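PDB 2PBL: putative esterase/lipase/thioesterase from Silicibacter sp., which probably hydrolyses ester or thioester bonds as a member of the alpha/beta-hydrolase superfamily, its natural substrate being unknown. Local coordinates for residues A[254-257]-A[258-262]; A[222-225]-A[226-229]; A[144-148]-A[149-153]; A[114-117]-A[118-122]. All blocks are in the same frame, centred on the assembly; numbering follows the deposited sequence.

Contact 1 (A[254-257]-A[258-262])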
loop_
_atom_site.group_PDB
_atom_site.type_symbol
_atom_site.label_atom_id
_atom_site.label_comp_id
_atom_site.label_asym_id
_atom_site.label_seq_id
_atom_site.Cartn_x
_atom_site.Cartn_y
_atom_site.Cartn_z
ATOM N N SER A 254 -16.117 5.629 -6.748
ATOM C CA SER A 254 -16.133 4.957 -5.467
ATOM C C SER A 254 -15.801 5.877 -4.316
ATOM O O SER A 254 -15.092 6.884 -4.490
ATOM C CB SER A 254 -15.169 3.781 -5.492
ATOM O OG SER A 254 -13.815 4.190 -5.632
ATOM N N ASP A 255 -16.324 5.544 -3.146
ATOM C CA ASP A 255 -16.015 6.298 -1.959
ATOM C C ASP A 255 -14.541 6.184 -1.606
ATOM O O ASP A 255 -13.979 7.123 -1.103
ATOM C CB ASP A 255 -16.851 5.853 -0.783
ATOM C CG ASP A 255 -18.349 6.150 -0.972
ATOM O OD1 ASP A 255 -18.728 7.057 -1.741
ATOM O OD2 ASP A 255 -19.138 5.473 -0.321
ATOM N N LEU A 256 -13.939 5.029 -1.865
ATOM C CA LEU A 256 -12.491 4.830 -1.636
ATOM C C LEU A 256 -11.692 5.798 -2.537
ATOM O O LEU A 256 -10.829 6.530 -2.060
ATOM C CB LEU A 256 -12.088 3.403 -1.931
ATOM C CG LEU A 256 -10.618 3.009 -1.744
ATOM C CD1 LEU A 256 -10.076 3.266 -0.334
ATOM C CD2 LEU A 256 -10.437 1.517 -2.104
ATOM N N VAL A 257 -12.011 5.848 -3.819
ATOM C CA VAL A 257 -11.335 6.829 -4.705
ATOM C C VAL A 257 -11.545 8.258 -4.192
ATOM O O VAL A 257 -10.629 9.097 -4.235
ATOM C CB VAL A 257 -11.755 6.701 -6.169
ATOM C CG1 VAL A 257 -11.266 7.888 -6.978
ATOM C CG2 VAL A 257 -11.170 5.446 -6.744
ATOM N N ALA A 258 -12.738 8.528 -3.673
ATOM C CA ALA A 258 -13.056 9.862 -3.177
ATOM C C ALA A 258 -12.179 10.294 -1.973
ATOM O O ALA A 258 -11.676 11.454 -1.948
ATOM C CB ALA A 258 -14.536 9.957 -2.841
ATOM N N VAL A 259 -11.993 9.403 -0.994
ATOM C CA VAL A 259 -11.197 9.746 0.202
ATOM C C VAL A 259 -9.676 9.864 -0.098
ATOM O O VAL A 259 -8.957 10.654 0.534
ATOM C CB VAL A 259 -11.485 8.798 1.391
ATOM C CG1 VAL A 259 -10.903 7.425 1.189
ATOM C CG2 VAL A 259 -10.957 9.392 2.675
ATOM N N ILE A 260 -9.201 9.053 -1.032
ATOM C CA ILE A 260 -7.850 9.140 -1.527
ATOM C C ILE A 260 -7.580 10.450 -2.260
ATOM O O ILE A 260 -6.516 11.031 -2.082
ATOM C CB ILE A 260 -7.531 7.962 -2.471
ATOM C CG1 ILE A 260 -7.463 6.660 -1.668
ATOM C CG2 ILE A 260 -6.216 8.180 -3.197
ATOM C CD1 ILE A 260 -7.470 5.426 -2.550
ATOM N N THR A 261 -8.504 10.889 -3.110
ATOM C CA THR A 261 -8.319 12.126 -3.885
ATOM C C THR A 261 -8.915 13.405 -3.227
ATOM O O THR A 261 -8.847 14.480 -3.823
ATOM C CB THR A 261 -8.875 11.956 -5.294
ATOM O OG1 THR A 261 -10.307 11.709 -5.232
ATOM C CG2 THR A 261 -8.177 10.807 -5.998
ATOM N N ALA A 262 -9.423 13.330 -1.989
ATOM C CA ALA A 262 -10.114 14.475 -1.372
ATOM C C ALA A 262 -9.235 15.694 -1.051
ATOM O O ALA A 262 -8.046 15.442 -0.793
ATOM C CB ALA A 262 -10.830 14.052 -0.134
ATOM O OXT ALA A 262 -9.715 16.902 -0.996
#
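L256 and I260 lie one turn apart on the C-terminal helix of this alpha/beta-hydrolase fold, and their side chains meet at an oblique angle, CD1 of L256 standing 4.0 Å from CD1 of I260. Both belong to the face that the helix lays on the central sheet: L256 reaches V164, I166 and W210, while I260 covers V132, A134 and V164. L256 carries its CG trans to the backbone nitrogen (chi1 -180°), whereas the CG1 branch of I260 stands opposite its own carbonyl carbon (chi1 -69°), and with these torsions the two CD1 methyls come together. Along another side of the helix the interplay is polar. The carbonyl of V257 is held twice by T261, whose backbone N lies 3.0 Å from V257 O and whose OG1 donates to the same oxygen, the two donors arriving from opposite faces of the carbonyl plane. With chi1 at 63°, T261 tucks OG1 between its own nitrogen and carbonyl carbon, which turns the hydroxyl back along the helix; the same OG1 is also hydrogen-bonded to K92 NZ. A valine in place of T261 would probably leave the V257 carbonyl with its backbone donor alone among these residues and cost K92 an oxygen partner. The helix opens with S254 as N-cap: its OG accepts from V257 N at 3.0 Å and also bonds the loop just before it, at P248 O and D251 O. At the other end, the shortest bond of the turn runs from T261 OG1 to V257 O, 2.8 Å.

Contact 2 (A[222-225]-A[226-229]); sequences QAIW and LVEA
The oxygen of I224 accepts the shortest bond here, from E228 N at 2.8 Å, with an N-H...O angle of 165°. The donor is tilted from the carbonyl plane, and the side chain of E228 crowds the same oxygen with its aliphatic part: CG comes within 3.3 Å of I224 O. E228 then runs extended (chi2 176°), carrying its carboxylate out between I224 and W225. One oxygen, OE2, lies 4.1 Å from CG1 of I224; the other, OE1, approaches the indole of W225 at its edge, near the ring plane and 3.9 Å from CD1, the planes of ring and carboxylate being turned 46° from each other. I224 also makes an apolar contact, its CD1 4.3 Å from CB of V227, and the CG2 methyl of V227 rests on the carbonyl oxygen of A223. Next to these, the bond from L226 N to Q222 O is weak, and Q222 O is also bonded by S170 OG. The turn belongs to helix 217-230, the crossover of a beta-alpha-beta unit. A223, L226 and V227 press on V209 of strand 206-212, I224 and V227 touch H234 of strand 233-237, and W225 covers S170 and D171 of a nearby loop.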
loop_
_atom_site.group_PDB
_atom_site.type_symbol
_atom_site.label_atom_id
_atom_site.label_comp_id
_atom_site.label_asym_id
_atom_site.label_seq_id
_atom_site.Cartn_x
_atom_site.Cartn_y
_atom_site.Cartn_z
ATOM N N GLN A 222 -5.857 -4.502 13.791
ATOM C CA GLN A 222 -4.743 -3.745 13.229
ATOM C C GLN A 222 -5.215 -2.348 12.763
ATOM O O GLN A 222 -4.508 -1.361 12.942
ATOM C CB GLN A 222 -4.107 -4.522 12.063
ATOM C CG GLN A 222 -3.294 -5.753 12.463
ATOM C CD GLN A 222 -1.932 -5.433 13.037
ATOM O OE1 GLN A 222 -1.509 -4.280 13.089
ATOM N NE2 GLN A 222 -1.247 -6.465 13.500
ATOM N N ALA A 223 -6.420 -2.258 12.213
ATOM C CA ALA A 223 -6.948 -0.987 11.732
ATOM C C ALA A 223 -7.251 -0.029 12.874
ATOM O O ALA A 223 -6.800 1.102 12.870
ATOM C CB ALA A 223 -8.168 -1.213 10.864
ATOM N N ILE A 224 -8.037 -0.471 13.846
ATOM C CA ILE A 224 -8.421 0.362 14.972
ATOM C C ILE A 224 -7.203 0.751 15.817
ATOM O O ILE A 224 -7.179 1.843 16.404
ATOM C CB ILE A 224 -9.554 -0.306 15.817
ATOM C CG1 ILE A 224 -10.132 0.658 16.870
ATOM C CG2 ILE A 224 -9.067 -1.528 16.530
ATOM C CD1 ILE A 224 -10.917 1.778 16.333
ATOM N N TRP A 225 -6.194 -0.122 15.900
ATOM C CA TRP A 225 -4.974 0.278 16.578
ATOM C C TRP A 225 -4.348 1.522 15.952
ATOM O O TRP A 225 -3.925 2.431 16.706
ATOM C CB TRP A 225 -3.942 -0.817 16.692
ATOM C CG TRP A 225 -4.360 -1.911 17.620
ATOM C CD1 TRP A 225 -5.138 -1.799 18.748
ATOM C CD2 TRP A 225 -3.996 -3.286 17.517
ATOM N NE1 TRP A 225 -5.298 -3.037 19.323
ATOM C CE2 TRP A 225 -4.616 -3.965 18.587
ATOM C CE3 TRP A 225 -3.225 -4.010 16.621
ATOM C CZ2 TRP A 225 -4.461 -5.346 18.786
ATOM C CZ3 TRP A 225 -3.066 -5.385 16.813
ATOM C CH2 TRP A 225 -3.702 -6.037 17.890
ATOM N N LEU A 226 -4.331 1.572 14.611
ATOM C CA LEU A 226 -3.763 2.725 13.886
ATOM C C LEU A 226 -4.643 3.966 14.101
ATOM O O LEU A 226 -4.161 5.088 14.385
ATOM C CB LEU A 226 -3.584 2.411 12.375
ATOM C CG LEU A 226 -2.786 3.502 11.622
ATOM C CD1 LEU A 226 -1.471 3.841 12.298
ATOM C CD2 LEU A 226 -2.550 3.188 10.148
ATOM N N VAL A 227 -5.951 3.754 13.986
ATOM C CA VAL A 227 -6.930 4.799 14.211
ATOM C C VAL A 227 -6.743 5.409 15.607
ATOM O O VAL A 227 -6.677 6.651 15.763
ATOM C CB VAL A 227 -8.375 4.283 13.976
ATOM C CG1 VAL A 227 -9.362 5.320 14.427
ATOM C CG2 VAL A 227 -8.591 3.906 12.545
ATOM N N GLU A 228 -6.621 4.546 16.632
ATOM C CA GLU A 228 -6.402 5.017 17.993
ATOM C C GLU A 228 -5.106 5.788 18.209
ATOM O O GLU A 228 -5.113 6.857 18.829
ATOM C CB GLU A 228 -6.389 3.851 18.971
ATOM C CG GLU A 228 -7.761 3.298 19.264
ATOM C CD GLU A 228 -7.743 2.075 20.175
ATOM O OE1 GLU A 228 -6.665 1.436 20.379
ATOM O OE2 GLU A 228 -8.847 1.764 20.657
ATOM N N ALA A 229 -4.002 5.219 17.739
ATOM C CA ALA A 229 -2.675 5.827 17.921
ATOM C C ALA A 229 -2.555 7.212 17.281
ATOM O O ALA A 229 -1.978 8.110 17.848
ATOM C CB ALA A 229 -1.632 4.929 17.357
#

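Contact 3 (A[144-148]-A[149-153])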
loop_
_atom_site.group_PDB
_atom_site.type_symbol
_atom_site.label_atom_id
_atom_site.label_comp_id
_atom_site.label_asym_id
_atom_site.label_seq_id
_atom_site.Cartn_x
_atom_site.Cartn_y
_atom_site.Cartn_z
ATOM N N ALA A 144 1.953 4.024 5.522
ATOM C CA ALA A 144 1.908 4.634 6.846
ATOM C C ALA A 144 3.318 5.112 7.319
ATOM O O ALA A 144 3.455 6.207 7.830
ATOM C CB ALA A 144 1.324 3.689 7.824
ATOM N N ARG A 145 4.331 4.337 7.031
ATOM C CA ARG A 145 5.727 4.669 7.355
ATOM C C ARG A 145 6.243 5.885 6.606
ATOM O O ARG A 145 7.273 6.471 6.990
ATOM C CB ARG A 145 6.616 3.482 6.984
ATOM C CG ARG A 145 6.295 2.195 7.679
ATOM C CD ARG A 145 6.643 2.297 9.140
ATOM N NE ARG A 145 8.117 2.341 9.274
ATOM C CZ ARG A 145 8.874 3.327 9.776
ATOM N NH1 ARG A 145 8.392 4.467 10.256
ATOM N NH2 ARG A 145 10.187 3.148 9.765
HETATM N N MSE A 146 5.600 6.222 5.472
HETATM C CA MSE A 146 6.012 7.384 4.673
HETATM C C MSE A 146 5.731 8.702 5.360
HETATM O O MSE A 146 6.251 9.732 4.933
HETATM C CB MSE A 146 5.344 7.358 3.319
HETATM C CG MSE A 146 5.730 6.176 2.415
HETATM SE SE MSE A 146 7.660 6.067 2.201
HETATM C CE MSE A 146 8.036 4.609 3.619
ATOM N N LEU A 147 4.909 8.695 6.412
ATOM C CA LEU A 147 4.631 9.912 7.154
ATOM C C LEU A 147 5.713 10.188 8.203
ATOM O O LEU A 147 5.648 11.214 8.878
ATOM C CB LEU A 147 3.257 9.865 7.802
ATOM C CG LEU A 147 2.096 9.960 6.821
ATOM C CD1 LEU A 147 0.750 9.758 7.523
ATOM C CD2 LEU A 147 2.149 11.336 6.128
ATOM N N ASP A 148 6.667 9.273 8.342
ATOM C CA ASP A 148 7.789 9.427 9.259
ATOM C C ASP A 148 8.881 10.343 8.617
ATOM O O ASP A 148 9.484 9.987 7.611
ATOM C CB ASP A 148 8.359 8.072 9.557
ATOM C CG ASP A 148 9.379 8.100 10.679
ATOM O OD1 ASP A 148 9.909 9.183 11.020
ATOM O OD2 ASP A 148 9.650 7.005 11.200
ATOM N N PRO A 149 9.108 11.538 9.200
ATOM C CA PRO A 149 10.108 12.453 8.641
ATOM C C PRO A 149 11.522 11.953 8.596
ATOM O O PRO A 149 12.375 12.547 7.924
ATOM C CB PRO A 149 10.006 13.686 9.553
ATOM C CG PRO A 149 8.561 13.587 10.088
ATOM C CD PRO A 149 8.434 12.136 10.365
ATOM N N GLU A 150 11.812 10.913 9.370
ATOM C CA GLU A 150 13.129 10.282 9.348
ATOM C C GLU A 150 13.259 9.327 8.177
ATOM O O GLU A 150 14.355 8.916 7.801
ATOM C CB GLU A 150 13.334 9.559 10.688
ATOM C CG GLU A 150 14.722 9.149 10.976
ATOM C CD GLU A 150 14.882 8.580 12.372
ATOM O OE1 GLU A 150 14.856 9.378 13.334
ATOM O OE2 GLU A 150 15.153 7.358 12.516
ATOM N N VAL A 151 12.125 8.941 7.603
ATOM C CA VAL A 151 12.096 8.026 6.474
ATOM C C VAL A 151 12.038 8.713 5.103
ATOM O O VAL A 151 12.841 8.397 4.217
ATOM C CB VAL A 151 10.958 6.995 6.650
ATOM C CG1 VAL A 151 10.850 6.063 5.470
ATOM C CG2 VAL A 151 11.195 6.174 7.947
ATOM N N LEU A 152 11.090 9.629 4.910
ATOM C CA LEU A 152 10.883 10.307 3.608
ATOM C C LEU A 152 11.407 11.767 3.665
ATOM O O LEU A 152 11.249 12.397 4.684
ATOM C CB LEU A 152 9.375 10.282 3.314
ATOM C CG LEU A 152 8.925 10.740 1.932
ATOM C CD1 LEU A 152 9.256 9.698 0.943
ATOM C CD2 LEU A 152 7.436 10.982 1.963
ATOM N N PRO A 153 12.093 12.262 2.615
ATOM C CA PRO A 153 12.600 13.631 2.639
ATOM C C PRO A 153 11.495 14.661 2.858
ATOM O O PRO A 153 10.382 14.457 2.384
ATOM C CB PRO A 153 13.248 13.825 1.241
ATOM C CG PRO A 153 13.548 12.468 0.767
ATOM C CD PRO A 153 12.489 11.567 1.383
#
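R145 folds back through chi2 and chi3 (-69° and -70°) while D148 swings its carboxylate trans to the backbone nitrogen (chi1 -170°), and the two ends meet with the CG2 methyl of V151 packed beside them. The salt bridge runs from R145 NH1 to D148 OD2 at 3.0 Å; OD2 lies in the guanidinium plane and accepts on its anti lone pair. Crossing both groups at about a right angle, V151 sets CG2 3.7 Å from R145 NH2 and equally near D148 OD2. The second carboxylate oxygen, OD1, is met from above its plane by E150 N at 3.1 Å. The backbone oxygen of D148 serves two donors as well: L152 N lies nearly along the C=O direction, whereas V151 N, 2.8 Å from D148 O, stands well above the carbonyl plane. An alanine in place of D148 would probably leave E150 N without its side-chain acceptor and R145 NH1 without its carboxylate mate, although R145 NE also pairs with E194. On the buried side, CE of selenomethionine M146 sits 3.7 Å from CG1 of V151, and SE of M146 faces CD1 of L152. A type I turn from R145 to D148 leads out of helix 138-145, and the D148 OD1 to E150 N bond steadies the next bend, an Asx turn. Thus the helix that follows the probable nucleophile elbow of the alpha/beta-hydrolase fold is brought to a close.

Contact 4 (A[114-117]-A[118-122])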
loop_
_atom_site.group_PDB
_atom_site.type_symbol
_atom_site.label_atom_id
_atom_site.label_comp_id
_atom_site.label_asym_id
_atom_site.label_seq_id
_atom_site.Cartn_x
_atom_site.Cartn_y
_atom_site.Cartn_z
ATOM N N GLN A 114 12.592 1.587 3.356
ATOM C CA GLN A 114 13.568 2.503 2.759
ATOM C C GLN A 114 13.370 2.532 1.251
ATOM O O GLN A 114 13.400 3.590 0.667
ATOM C CB GLN A 114 15.023 2.166 3.207
ATOM C CG GLN A 114 15.232 2.323 4.654
ATOM C CD GLN A 114 15.090 3.743 5.115
ATOM O OE1 GLN A 114 15.591 4.656 4.471
ATOM N NE2 GLN A 114 14.404 3.946 6.245
ATOM N N GLN A 115 13.110 1.377 0.631
ATOM C CA GLN A 115 12.825 1.295 -0.795
ATOM C C GLN A 115 11.565 2.047 -1.225
ATOM O O GLN A 115 11.566 2.743 -2.242
ATOM C CB GLN A 115 12.721 -0.163 -1.239
ATOM C CG GLN A 115 14.063 -0.846 -1.258
ATOM C CD GLN A 115 14.032 -2.352 -1.631
ATOM O OE1 GLN A 115 13.063 -2.868 -2.216
ATOM N NE2 GLN A 115 15.148 -3.044 -1.320
ATOM N N ILE A 116 10.496 1.941 -0.425
ATOM C CA ILE A 116 9.262 2.693 -0.700
ATOM C C ILE A 116 9.565 4.181 -0.632
ATOM O O ILE A 116 9.094 4.948 -1.480
ATOM C CB ILE A 116 8.106 2.296 0.262
ATOM C CG1 ILE A 116 7.818 0.814 0.135
ATOM C CG2 ILE A 116 6.853 3.068 -0.068
ATOM C CD1 ILE A 116 7.610 0.419 -1.349
ATOM N N SER A 117 10.396 4.608 0.327
ATOM C CA SER A 117 10.779 5.985 0.400
ATOM C C SER A 117 11.501 6.430 -0.891
ATOM O O SER A 117 11.237 7.499 -1.428
ATOM C CB SER A 117 11.700 6.249 1.601
ATOM O OG SER A 117 12.028 7.640 1.655
ATOM N N GLN A 118 12.434 5.620 -1.345
ATOM C CA GLN A 118 13.138 5.870 -2.573
ATOM C C GLN A 118 12.173 5.947 -3.780
ATOM O O GLN A 118 12.309 6.825 -4.643
ATOM C CB GLN A 118 14.220 4.800 -2.784
ATOM C CG GLN A 118 15.371 4.856 -1.792
ATOM C CD GLN A 118 16.175 6.170 -1.896
ATOM O OE1 GLN A 118 16.549 6.618 -3.007
ATOM N NE2 GLN A 118 16.448 6.785 -0.743
ATOM N N ALA A 119 11.183 5.050 -3.816
ATOM C CA ALA A 119 10.202 5.002 -4.895
ATOM C C ALA A 119 9.296 6.223 -4.931
ATOM O O ALA A 119 9.114 6.795 -5.991
ATOM C CB ALA A 119 9.346 3.724 -4.788
ATOM N N VAL A 120 8.737 6.604 -3.775
ATOM C CA VAL A 120 7.836 7.761 -3.667
ATOM C C VAL A 120 8.623 8.983 -4.107
ATOM O O VAL A 120 8.127 9.774 -4.906
ATOM C CB VAL A 120 7.291 7.928 -2.220
ATOM C CG1 VAL A 120 6.519 9.208 -2.043
ATOM C CG2 VAL A 120 6.407 6.697 -1.778
ATOM N N THR A 121 9.860 9.094 -3.612
ATOM C CA THR A 121 10.756 10.210 -3.944
ATOM C C THR A 121 10.973 10.335 -5.441
ATOM O O THR A 121 10.839 11.422 -5.961
ATOM C CB THR A 121 12.110 10.112 -3.215
ATOM O OG1 THR A 121 11.864 10.226 -1.808
ATOM C CG2 THR A 121 13.070 11.224 -3.647
ATOM N N ALA A 122 11.280 9.227 -6.119
ATOM C CA ALA A 122 11.436 9.209 -7.575
ATOM C C ALA A 122 10.150 9.550 -8.327
ATOM O O ALA A 122 10.145 10.381 -9.247
ATOM C CB ALA A 122 11.961 7.865 -8.003
HETATM O O HOH W 1 16.235 5.108 1.615
#
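Helix 109-126 is one of the helices that flank the central sheet of the alpha/beta-hydrolase fold, and the stretch 114-122 combines a buried apolar side with a hydrated one. On the buried side, CG2 of I116 lies 4.0 Å from CG2 of V120 as the two side chains pass at a slant. V120 also brings that methyl to 3.2 Å from I116 O, the oxygen that accepts from V120 N along a nearly straight N-H...O path (171°). I116 and A119 both press on P99 of strand 94-99, and V120 reaches V156 of helix 154-157. The carbonyl of S117 has a double hold: T121 N lies 3.0 Å from S117 O, and T121 OG1 donates to the same oxygen from the other face of its plane. A chi1 of -64° sets OG1 beside T121's own nitrogen and opposite its carbonyl carbon, which is why the hydroxyl falls back along the helix onto that oxygen. S117 OG, in turn, bonds V151 O, which ties the helix to the loop 149-153. On the hydrated side the side chains of Q114 and Q118, one turn apart, are linked through a water. Both amide chains bend at chi2, which curls their ends toward the same spot. The water donates to Q114 OE1 at 3.0 Å and makes a weak, longer bond to Q114 O, the carbonyl that already receives Q118 N. On its other side it accepts from the amide of Q118, with NE2 2.9 Å from the water.

Overall arrangement
Along the chain the order is contact 4, contact 3, contact 2, contact 1, each completed before the next begins. All are local, yet they sit on different elements round one mixed sheet. Contacts 3 and 4 are neighbours, their centres about 10 Å apart, and they touch: the loop after helix 138-145 lies against helix 109-126. Contact 2, on helix 217-230, comes within about 5 Å of contact 3 at nearest atoms without touching. Contact 1, on the last helix, is more remote, its centre 20 to 23 Å from the others. Together they illustrate how an alpha/beta-hydrolase surrounds its sheet with helices and helix ends, each held by its own local contacts, some of which also touch one another.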